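Local coordinates for aspartate carbamoyltransferase (Leishmania major, PDB 7K46), which probably catalyses the transfer of a carbamoyl group from carbamoyl phosphate to L-aspartate, the second step of de novo pyrimidine biosynthesis, at residues K191-A196 / P229-D234. Residues are numbered along the deposited sequence; the frame is centred on the assembly and turned at random.
Sequences KVYLIA and PEIVAD
The phenol ring of Y193 lies between two aliphatic groups and meets a carboxylate at its rim. Over one face sits the CG2 methyl of I231, 3.9 Å from the ring centroid and only 14° off the normal, which qualifies as a CH-pi contact; the aliphatic chain of K191 passes over the opposite face, with CG shifted toward the rim. D234 OD2 is at the edge, in the ring plane, and accepts a hydrogen bond of 2.6 Å from Y193 OH. The two flat groups stand almost perpendicular, and the hydroxyl reaches OD2 on its anti side, 27° out of the carboxylate plane.

The lysine follows an extended path, with CG anti to the backbone N, which carries it along the ring as far as the phenol oxygen, where NZ donates to Y193 OH at 3.0 Å. The hydroxyl thus has one bond in and one out, fixing its rotation. K191 NZ and D234 OD2 remain 4.4 Å apart, too far for a salt bridge, and a water links them, accepting from NZ and donating to OD2. NZ also bonds Q222 on strand 220-224, while OD2 forms a salt bridge with R190, so positive charge near the carboxylate would be expected to favour its ionised form.

Farther along, I195 and I231 meet tip to tip, CD1 to CD1 at 4.0 Å.

Strand 191-195 and helix 229-234 run at 140° to each other, their axes 10.5 Å apart at closest approach. The strand lies between 163-167 and 220-224 in the parallel sheet of the Asp/Orn-binding domain; the helix packs on one face of that sheet and is the helical link of a beta-alpha-beta crossover from strand 220-224, outermost in this chain, back across strands 191-195 and 163-167 to strand 237-240, as in Rossmann-like folds.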
loop_
_atom_site.group_PDB
_atom_site.type_symbol
_atom_site.label_atom_id
_atom_site.label_comp_id
_atom_site.label_asym_id
_atom_site.label_seq_id
_atom_site.Cartn_x
_atom_site.Cartn_y
_atom_site.Cartn_z
ATOM N N LYS A 191 22.349 9.369 36.617
ATOM C CA LYS A 191 23.466 8.495 36.296
ATOM C C LYS A 191 23.181 7.750 35.006
ATOM O O LYS A 191 22.040 7.355 34.755
ATOM C CB LYS A 191 23.713 7.505 37.441
ATOM C CG LYS A 191 24.960 6.646 37.293
ATOM C CD LYS A 191 25.282 5.998 38.635
ATOM C CE LYS A 191 26.671 5.391 38.650
ATOM N NZ LYS A 191 26.934 4.671 39.942
ATOM N N VAL A 192 24.224 7.556 34.196
ATOM C CA VAL A 192 24.155 6.708 33.005
ATOM C C VAL A 192 25.172 5.588 33.171
ATOM O O VAL A 192 26.378 5.847 33.308
ATOM C CB VAL A 192 24.432 7.483 31.704
ATOM C CG1 VAL A 192 24.437 6.522 30.503
ATOM C CG2 VAL A 192 23.418 8.615 31.491
ATOM N N TYR A 193 24.691 4.350 33.154
ATOM C CA TYR A 193 25.559 3.181 33.075
ATOM C C TYR A 193 25.737 2.816 31.609
ATOM O O TYR A 193 24.750 2.709 30.874
ATOM C CB TYR A 193 24.960 1.994 33.840
ATOM C CG TYR A 193 24.890 2.177 35.337
ATOM C CD1 TYR A 193 25.982 1.861 36.144
ATOM C CD2 TYR A 193 23.737 2.655 35.953
ATOM C CE1 TYR A 193 25.938 2.023 37.521
ATOM C CE2 TYR A 193 23.678 2.817 37.344
ATOM C CZ TYR A 193 24.786 2.501 38.119
ATOM O OH TYR A 193 24.744 2.656 39.493
ATOM N N LEU A 194 26.991 2.626 31.186
ATOM C CA LEU A 194 27.327 2.221 29.818
ATOM C C LEU A 194 27.836 0.783 29.878
ATOM O O LEU A 194 28.989 0.545 30.253
ATOM C CB LEU A 194 28.371 3.157 29.217
ATOM C CG LEU A 194 27.985 4.640 29.158
ATOM C CD1 LEU A 194 29.189 5.492 28.739
ATOM C CD2 LEU A 194 26.816 4.833 28.202
ATOM N N ILE A 195 26.977 -0.173 29.512
ATOM C CA ILE A 195 27.246 -1.602 29.675
ATOM C C ILE A 195 27.525 -2.188 28.298
ATOM O O ILE A 195 26.618 -2.284 27.463
ATOM C CB ILE A 195 26.069 -2.337 30.336
ATOM C CG1 ILE A 195 25.586 -1.608 31.602
ATOM C CG2 ILE A 195 26.441 -3.799 30.604
ATOM C CD1 ILE A 195 26.627 -1.539 32.717
ATOM N N ALA A 196 28.763 -2.608 28.060
ATOM C CA ALA A 196 29.144 -3.101 26.747
ATOM C C ALA A 196 30.257 -4.112 26.906
ATOM O O ALA A 196 31.108 -3.963 27.796
ATOM C CB ALA A 196 29.602 -1.959 25.831
ATOM N N PRO A 229 24.054 -7.305 40.091
ATOM C CA PRO A 229 22.898 -6.975 40.934
ATOM C C PRO A 229 22.917 -5.540 41.430
ATOM O O PRO A 229 21.854 -4.919 41.549
ATOM C CB PRO A 229 23.010 -7.977 42.093
ATOM C CG PRO A 229 23.750 -9.125 41.516
ATOM C CD PRO A 229 24.759 -8.504 40.587
ATOM N N GLU A 230 24.106 -4.991 41.706
ATOM C CA GLU A 230 24.199 -3.625 42.210
ATOM C C GLU A 230 23.803 -2.613 41.143
ATOM O O GLU A 230 23.075 -1.654 41.428
ATOM C CB GLU A 230 25.618 -3.347 42.714
ATOM C CG GLU A 230 26.006 -4.141 43.957
ATOM C CD GLU A 230 26.275 -5.624 43.684
ATOM O OE1 GLU A 230 26.656 -5.989 42.546
ATOM O OE2 GLU A 230 26.099 -6.432 44.622
ATOM N N ILE A 231 24.261 -2.809 39.906
ATOM C CA ILE A 231 23.880 -1.892 38.833
ATOM C C ILE A 231 22.383 -1.989 38.562
ATOM O O ILE A 231 21.690 -0.971 38.434
ATOM C CB ILE A 231 24.698 -2.175 37.559
ATOM C CG1 ILE A 231 26.165 -1.795 37.764
ATOM C CG2 ILE A 231 24.100 -1.422 36.366
ATOM C CD1 ILE A 231 27.082 -2.240 36.626
ATOM N N VAL A 232 21.870 -3.220 38.454
ATOM C CA VAL A 232 20.448 -3.434 38.182
ATOM C C VAL A 232 19.592 -2.760 39.252
ATOM O O VAL A 232 18.626 -2.049 38.946
ATOM C CB VAL A 232 20.153 -4.942 38.085
ATOM C CG1 VAL A 232 18.648 -5.204 38.079
ATOM C CG2 VAL A 232 20.822 -5.530 36.830
ATOM N N ALA A 233 19.961 -2.949 40.523
ATOM C CA ALA A 233 19.181 -2.408 41.635
ATOM C C ALA A 233 19.135 -0.888 41.616
ATOM O O ALA A 233 18.187 -0.291 42.140
ATOM C CB ALA A 233 19.757 -2.894 42.966
ATOM N N ASP A 234 20.142 -0.246 41.023
ATOM C CA ASP A 234 20.244 1.206 41.022
ATOM C C ASP A 234 19.508 1.861 39.855
ATOM O O ASP A 234 19.281 3.077 39.886
ATOM C CB ASP A 234 21.723 1.618 40.995
ATOM C CG ASP A 234 21.931 3.096 41.310
ATOM O OD1 ASP A 234 21.321 3.590 42.284
ATOM O OD2 ASP A 234 22.720 3.754 40.598
HETATM O O HOH W 1 24.804 5.107 42.013
#